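Local coordinates for protein alpha-1,3-glucanase (Paenibacillus glycanilyticus, PDB 6K0P) that hydrolyses alpha-1,3-glucan as a glycoside hydrolase of family 87, binding alpha-1,3-linked glucose units, at residues 47-51 with 52-56; 79-82 with 83-87; 381-385 with 386-390. The protein carries 1 engineered substitution. One frame throughout, in Å; residues are numbered along the deposited sequence. Where two conformers were deposited one is given.

All three contacts are local turns, but they differ in depth and chemistry. Contact 1 is buried and holds a calcium ion with backbone carbonyls; contact 2 lies at the surface and relies on a threonine hydroxyl. Both belong to the N-terminal beta-sandwich region and reach the same six-stranded antiparallel sheet, their centres about 16 Å apart. Contact 3 is buried near the middle of the chain, in a corner of the beta-helix, where valine packing and a bridging water join the segments without a direct hydrogen bond, and an arginine holds an acetate. Contacts 1 and 3 meet where the N-terminal region packs on the beta-helix, Asn382 lying against residues 48-50, whereas contact 2 touches neither.

Contact 1: residues 47-51 with 52-56. With CA (calcium ion), chain J.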
loop_
_atom_site.group_PDB
_atom_site.type_symbol
_atom_site.label_atom_id
_atom_site.label_comp_id
_atom_site.label_asym_id
_atom_site.label_seq_id
_atom_site.Cartn_x
_atom_site.Cartn_y
_atom_site.Cartn_z
ATOM N N GLY A 47 3.684 -12.851 11.438
ATOM C CA GLY A 47 3.209 -11.489 11.633
ATOM C C GLY A 47 3.288 -10.627 10.391
ATOM O O GLY A 47 2.478 -9.714 10.222
ATOM N N GLU A 48 4.248 -10.900 9.509
ATOM C CA GLU A 48 4.429 -10.108 8.297
ATOM C C GLU A 48 3.732 -10.692 7.078
ATOM O O GLU A 48 3.787 -10.085 6.004
ATOM C CB GLU A 48 5.915 -9.903 7.996
ATOM C CG GLU A 48 6.624 -9.035 9.035
ATOM C CD GLU A 48 7.910 -8.429 8.516
ATOM O OE1 GLU A 48 8.237 -8.633 7.329
ATOM O OE2 GLU A 48 8.596 -7.733 9.300
ATOM N N ALA A 49 3.105 -11.851 7.209
ATOM C CA ALA A 49 2.436 -12.484 6.086
ATOM C C ALA A 49 1.045 -11.893 5.870
ATOM O O ALA A 49 0.395 -11.402 6.797
ATOM C CB ALA A 49 2.294 -13.989 6.343
ATOM N N SER A 50 0.603 -11.922 4.613
ATOM C CA SER A 50 -0.804 -11.689 4.312
ATOM C C SER A 50 -1.660 -12.706 5.063
ATOM O O SER A 50 -1.372 -13.904 5.059
ATOM C CB SER A 50 -1.008 -11.838 2.805
ATOM O OG SER A 50 -2.319 -11.446 2.418
ATOM N N GLY A 51 -2.706 -12.222 5.727
ATOM C CA GLY A 51 -3.495 -13.101 6.568
ATOM C C GLY A 51 -2.812 -13.508 7.850
ATOM O O GLY A 51 -3.355 -14.338 8.584
ATOM N N ARG A 52 -1.637 -12.939 8.135
ATOM C CA ARG A 52 -0.819 -13.291 9.293
ATOM C C ARG A 52 -0.434 -14.766 9.309
ATOM O O ARG A 52 -0.152 -15.324 10.372
ATOM C CB ARG A 52 -1.437 -12.850 10.625
ATOM C CG ARG A 52 -1.920 -11.405 10.600
ATOM C CD ARG A 52 -0.767 -10.399 10.432
ATOM N NE ARG A 52 -1.327 -9.050 10.433
ATOM C CZ ARG A 52 -0.724 -7.967 10.925
ATOM N NH1 ARG A 52 0.501 -8.032 11.441
ATOM N NH2 ARG A 52 -1.361 -6.802 10.892
ATOM N N SER A 53 -0.383 -15.405 8.138
ATOM C CA SER A 53 0.061 -16.790 8.083
ATOM C C SER A 53 0.646 -17.110 6.712
ATOM O O SER A 53 0.328 -16.476 5.704
ATOM C CB SER A 53 -1.086 -17.750 8.421
ATOM O OG SER A 53 -0.669 -19.108 8.355
ATOM N N SER A 54 1.508 -18.120 6.700
ATOM C CA SER A 54 2.091 -18.675 5.488
ATOM C C SER A 54 2.228 -20.173 5.689
ATOM O O SER A 54 2.023 -20.689 6.792
ATOM C CB SER A 54 3.484 -18.100 5.217
ATOM O OG SER A 54 3.402 -16.742 4.869
ATOM N N VAL A 55 2.589 -20.876 4.619
ATOM C CA VAL A 55 2.925 -22.295 4.713
ATOM C C VAL A 55 4.413 -22.434 4.457
ATOM O O VAL A 55 4.907 -22.060 3.386
ATOM C CB VAL A 55 2.108 -23.164 3.750
ATOM C CG1 VAL A 55 2.524 -24.627 3.908
ATOM C CG2 VAL A 55 0.616 -23.002 4.022
ATOM N N TYR A 56 5.126 -22.958 5.450
ATOM C CA TYR A 56 6.568 -23.132 5.401
ATOM C C TYR A 56 6.885 -24.481 4.771
ATOM O O TYR A 56 6.459 -25.528 5.278
ATOM C CB TYR A 56 7.065 -23.088 6.844
ATOM C CG TYR A 56 8.550 -23.214 7.116
ATOM C CD1 TYR A 56 9.489 -22.410 6.475
ATOM C CD2 TYR A 56 8.999 -24.089 8.092
ATOM C CE1 TYR A 56 10.851 -22.503 6.787
ATOM C CE2 TYR A 56 10.335 -24.187 8.402
ATOM C CZ TYR A 56 11.255 -23.404 7.750
ATOM O OH TYR A 56 12.592 -23.516 8.100
HETATM CA CA CA J . -0.873 -15.827 3.764
#
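Arg52 folds back over the loop that precedes it and reaches Gly47. Its chain turns about the CB-CG bond (chi2 -65°), which brings CD to 3.3 Å from Gly47 O and lets NH1 donate to the same oxygen at 2.9 Å. The donor lies in the carbonyl plane, but the oxygen sits obliquely to the guanidinium, 33° out of its plane, and the bond is correspondingly bent. NE turns to Asp406 of the beta-helix in a salt bridge, and the carboxylate of Asp406 also accepts from Gly51 N. The arginine thus ties its own loop to the beta-helix.

Between these ends the backbone makes a type II beta turn over residues 49-52, with Gly51 at the position of positive phi and Arg52 N donating to Ala49 O at 2.9 Å from well above the carbonyl plane. Ala49 points its methyl at the residues after the turn, CB lying 3.2 Å from Ser53 O. The side chain of Ser53 turns away to Leu36 O, leaving the main chain to serve the metal. Ser50 O and Ser53 O lie 3.1 Å apart because both bind the calcium ion, each at 2.4 Å. Five further ligand atoms complete the sphere, among them carboxylate oxygens of Glu23, Glu25 and Asp168, which probably offset its charge. A calcium site built in this way from loop carbonyls and acidic side chains beside the sheet is consistent with the galactose-binding-type beta-sandwich to which this region is related, where calcium sites of this sort recur.

Contact 2: residues 79-82 with 83-87; sequences NAVA and ENTTG
From Ala82 to Thr85 the backbone reverses through a turn resembling type II, with Glu83 extended and Asn84 at positive phi, though Asn84 (psi 46°) departs from the ideal, and the bond that spans the turn comes from a side chain and not from the Thr85 amide. In the conformer described, Thr85 OG1 donates to Ala82 O at 2.8 Å, tilted from the carbonyl plane. The chi1 of 72° tucks the hydroxyl between the backbone N and the carbonyl carbon, where it faces back into the turn, while CG2 is left to pack on the Ala82 methyl, CB to CG2 3.6 Å. The threonine therefore grips Ala82 twice, once by its polar branch and once by its apolar one. Ser105 OG takes part on the same carbonyl and also pairs with Thr85 N, the amide the turn leaves over.

This turn carries the chain from strand 72-80, in the six-stranded sheet, to strand 86-93, in the four-stranded one, and so joins inner strands of the two layers of the beta-sandwich. Val81 marks the inner side of the link: its CG2 lies 3.6 Å from Thr85 OG1, the two side chains meeting at a slant, and the side chain also packs on Val103 and Ile165, one from each sheet.

Glu83 points its CB away from residues 79-82, and its chain turns about the CB-CG bond (chi2 66°). The bend returns OE1 to the next peptide, where Asn84 N donates at 2.7 Å to the anti side of the carboxylate, while OE2 bonds to Tyr111 OH. With both oxygens engaged, the carboxylate has little freedom to rotate, although the residue is partly exposed.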
loop_
_atom_site.group_PDB
_atom_site.type_symbol
_atom_site.label_atom_id
_atom_site.label_comp_id
_atom_site.label_asym_id
_atom_site.label_seq_id
_atom_site.Cartn_x
_atom_site.Cartn_y
_atom_site.Cartn_z
ATOM N N ASN A 79 6.577 -14.676 -0.953
ATOM C CA ASN A 79 7.333 -15.708 -0.268
ATOM C C ASN A 79 8.434 -15.067 0.558
ATOM O O ASN A 79 8.782 -13.899 0.374
ATOM C CB ASN A 79 7.946 -16.683 -1.284
ATOM C CG ASN A 79 9.068 -16.047 -2.087
ATOM O OD1 ASN A 79 10.231 -16.075 -1.670
ATOM N ND2 ASN A 79 8.719 -15.445 -3.232
ATOM N N ALA A 80 8.988 -15.853 1.477
ATOM C CA ALA A 80 10.186 -15.444 2.201
ATOM C C ALA A 80 11.221 -16.549 2.090
ATOM O O ALA A 80 10.906 -17.727 2.305
ATOM C CB ALA A 80 9.889 -15.141 3.679
ATOM N N VAL A 81 12.451 -16.167 1.741
ATOM C CA VAL A 81 13.588 -17.082 1.707
ATOM C C VAL A 81 14.683 -16.509 2.594
ATOM O O VAL A 81 14.543 -15.405 3.133
ATOM C CB VAL A 81 14.085 -17.333 0.268
ATOM C CG1 VAL A 81 12.991 -18.013 -0.542
ATOM C CG2 VAL A 81 14.531 -16.034 -0.412
ATOM N N ALA A 82 15.771 -17.260 2.753
ATOM C CA ALA A 82 16.861 -16.829 3.615
ATOM C C ALA A 82 17.481 -15.532 3.110
ATOM O O ALA A 82 17.489 -15.243 1.914
ATOM C CB ALA A 82 17.941 -17.908 3.645
ATOM N N GLU A 83 18.017 -14.752 4.044
ATOM C CA GLU A 83 18.779 -13.565 3.674
ATOM C C GLU A 83 19.926 -13.926 2.731
ATOM O O GLU A 83 20.508 -15.013 2.816
ATOM C CB GLU A 83 19.321 -12.897 4.948
ATOM C CG GLU A 83 20.389 -11.812 4.748
ATOM C CD GLU A 83 19.882 -10.558 4.036
ATOM O OE1 GLU A 83 19.408 -10.663 2.877
ATOM O OE2 GLU A 83 19.981 -9.454 4.634
ATOM N N ASN A 84 20.210 -13.016 1.797
ATOM C CA ASN A 84 21.332 -13.138 0.864
ATOM C C ASN A 84 21.279 -14.438 0.065
ATOM O O ASN A 84 22.277 -15.147 -0.091
ATOM C CB ASN A 84 22.681 -12.962 1.565
ATOM C CG ASN A 84 23.809 -12.688 0.590
ATOM O OD1 ASN A 84 23.611 -12.044 -0.443
ATOM N ND2 ASN A 84 24.998 -13.179 0.911
ATOM N N THR A 85 20.099 -14.757 -0.458
ATOM C CA THR A 85 19.959 -15.971 -1.250
ATOM C C THR A 85 19.090 -15.721 -2.468
ATOM O O THR A 85 18.212 -14.848 -2.476
ATOM C CB THR A 85 19.375 -17.171 -0.482
ATOM O OG1 THR A 85 17.990 -16.952 -0.233
ATOM C CG2 THR A 85 20.087 -17.400 0.833
ATOM N N THR A 86 19.363 -16.508 -3.497
ATOM C CA THR A 86 18.510 -16.624 -4.668
ATOM C C THR A 86 18.367 -18.103 -4.984
ATOM O O THR A 86 19.199 -18.932 -4.600
ATOM C CB THR A 86 19.103 -15.923 -5.896
ATOM O OG1 THR A 86 20.295 -16.615 -6.303
ATOM C CG2 THR A 86 19.424 -14.465 -5.594
ATOM N N GLY A 87 17.285 -18.444 -5.666
ATOM C CA GLY A 87 17.082 -19.826 -6.031
ATOM C C GLY A 87 15.738 -20.002 -6.688
ATOM O O GLY A 87 15.187 -19.058 -7.263
#

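Contact 3: residues 381-385 with 386-390. With ACY (acetic acid), chain K.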
loop_
_atom_site.group_PDB
_atom_site.type_symbol
_atom_site.label_atom_id
_atom_site.label_comp_id
_atom_site.label_asym_id
_atom_site.label_seq_id
_atom_site.Cartn_x
_atom_site.Cartn_y
_atom_site.Cartn_z
ATOM N N THR A 381 -2.620 -3.428 1.130
ATOM C CA THR A 381 -2.422 -4.540 2.053
ATOM C C THR A 381 -0.935 -4.703 2.339
ATOM O O THR A 381 -0.086 -4.192 1.610
ATOM C CB THR A 381 -2.950 -5.853 1.477
ATOM O OG1 THR A 381 -2.242 -6.153 0.269
ATOM C CG2 THR A 381 -4.450 -5.752 1.181
ATOM N N ASN A 382 -0.622 -5.446 3.400
ATOM C CA ASN A 382 0.769 -5.679 3.783
ATOM C C ASN A 382 1.536 -4.360 3.844
ATOM O O ASN A 382 2.585 -4.186 3.214
ATOM C CB ASN A 382 1.455 -6.666 2.835
ATOM C CG ASN A 382 0.979 -8.089 3.018
ATOM O OD1 ASN A 382 0.505 -8.710 2.072
ATOM N ND2 ASN A 382 1.124 -8.630 4.230
ATOM N N VAL A 383 0.987 -3.407 4.592
ATOM C CA VAL A 383 1.611 -2.095 4.725
ATOM C C VAL A 383 2.781 -2.254 5.686
ATOM O O VAL A 383 2.587 -2.540 6.872
ATOM C CB VAL A 383 0.621 -1.048 5.238
ATOM C CG1 VAL A 383 1.244 0.328 5.103
ATOM C CG2 VAL A 383 -0.691 -1.118 4.455
ATOM N N ARG A 384 3.996 -2.080 5.180
ATOM C CA ARG A 384 5.174 -2.460 5.951
ATOM C C ARG A 384 5.556 -1.430 7.008
ATOM O O ARG A 384 6.374 -1.729 7.885
ATOM C CB ARG A 384 6.331 -2.772 5.002
ATOM C CG ARG A 384 5.963 -3.879 4.006
ATOM C CD ARG A 384 7.184 -4.408 3.284
ATOM N NE ARG A 384 7.647 -3.515 2.227
ATOM C CZ ARG A 384 8.659 -3.812 1.423
ATOM N NH1 ARG A 384 9.308 -4.960 1.579
ATOM N NH2 ARG A 384 9.023 -2.969 0.468
ATOM N N ARG A 385 4.986 -0.232 6.938
ATOM C CA ARG A 385 5.129 0.794 7.959
ATOM C C ARG A 385 4.057 1.831 7.675
ATOM O O ARG A 385 3.745 2.079 6.509
ATOM C CB ARG A 385 6.523 1.444 7.883
ATOM C CG ARG A 385 6.694 2.633 8.808
ATOM C CD ARG A 385 8.017 3.313 8.560
ATOM N NE ARG A 385 8.118 4.541 9.338
ATOM C CZ ARG A 385 9.270 5.105 9.660
ATOM N NH1 ARG A 385 10.411 4.549 9.260
ATOM N NH2 ARG A 385 9.276 6.221 10.381
ATOM N N ALA A 386 3.484 2.413 8.737
ATOM C CA ALA A 386 2.449 3.445 8.627
ATOM C C ALA A 386 1.120 2.874 8.126
ATOM O O ALA A 386 0.851 1.682 8.318
ATOM C CB ALA A 386 2.940 4.678 7.853
ATOM N N ALA A 387 0.253 3.700 7.542
ATOM C CA ALA A 387 -1.141 3.306 7.371
ATOM C C ALA A 387 -1.445 2.877 5.938
ATOM O O ALA A 387 -0.745 3.240 4.991
ATOM C CB ALA A 387 -2.082 4.451 7.781
ATOM N N ALA A 388 -2.523 2.100 5.784
ATOM C CA ALA A 388 -3.010 1.798 4.440
ATOM C C ALA A 388 -3.508 3.059 3.742
ATOM O O ALA A 388 -3.219 3.288 2.561
ATOM C CB ALA A 388 -4.101 0.723 4.507
ATOM N N PHE A 389 -4.253 3.896 4.460
ATOM C CA PHE A 389 -4.815 5.128 3.924
ATOM C C PHE A 389 -4.601 6.218 4.962
ATOM O O PHE A 389 -4.818 5.989 6.151
ATOM C CB PHE A 389 -6.323 4.959 3.646
ATOM C CG PHE A 389 -6.635 3.803 2.748
ATOM C CD1 PHE A 389 -6.524 3.938 1.367
ATOM C CD2 PHE A 389 -7.007 2.572 3.277
ATOM C CE1 PHE A 389 -6.778 2.863 0.535
ATOM C CE2 PHE A 389 -7.268 1.494 2.445
ATOM C CZ PHE A 389 -7.161 1.646 1.071
ATOM N N ALA A 390 -4.167 7.398 4.522
ATOM C CA ALA A 390 -3.886 8.469 5.468
ATOM C C ALA A 390 -4.315 9.803 4.889
ATOM O O ALA A 390 -3.963 10.138 3.751
ATOM C CB ALA A 390 -2.399 8.513 5.836
HETATM C C ACY K . 5.702 6.672 10.829
HETATM O O ACY K . 6.664 7.528 10.824
HETATM O OXT ACY K . 5.760 5.533 10.391
HETATM C CH3 ACY K . 4.426 7.213 11.462
HETATM O O HOH W 1 2.187 -0.532 8.965
#
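A chi1 of -169° sets the two methyls of Val383 to different tasks. CG1 lies beside its own carbonyl carbon and faces the carbonyls that follow, 3.5 Å from both Ala386 O and Ala387 O, whereas CG2 reaches across to Ala388, 3.9 Å from its CB. The valine thus fills the inside of the bend, and with no direct hydrogen bond between the segments a water takes that place: it donates to Val383 O at 2.9 Å and to Ala386 O at 2.7 Å. At the bend Ala386 takes a positive phi as the chain passes from strand 374-383 to strand 389-392 of the parallel beta-helix. Thr409 OG1 receives the Ala386 amide and Asp355 OD1 that of Ala387.

Arg385 starts away from the following residues, runs extended from CG to NE, and presents one edge of its guanidinium to an acetate probably taken up from the crystallisation liquor. NE meets OXT of the acetate at 2.8 Å and NH2 meets its other oxygen, O, at 3.0 Å, both bonds nearly straight at 170° and 167°. The acetate carbon lies in the guanidinium plane, so the two groups form a two-pronged pair. NH1 is held separately by Gly118 O and Leu120 O of the N-terminal region, which fixes the rotation of the guanidinium. The side chain of Arg385 lies about 8 Å from a bound glucose unit, and the pairing suggests that this arginine edge can hold a carboxylate near bound sugar, with no role in catalysis implied.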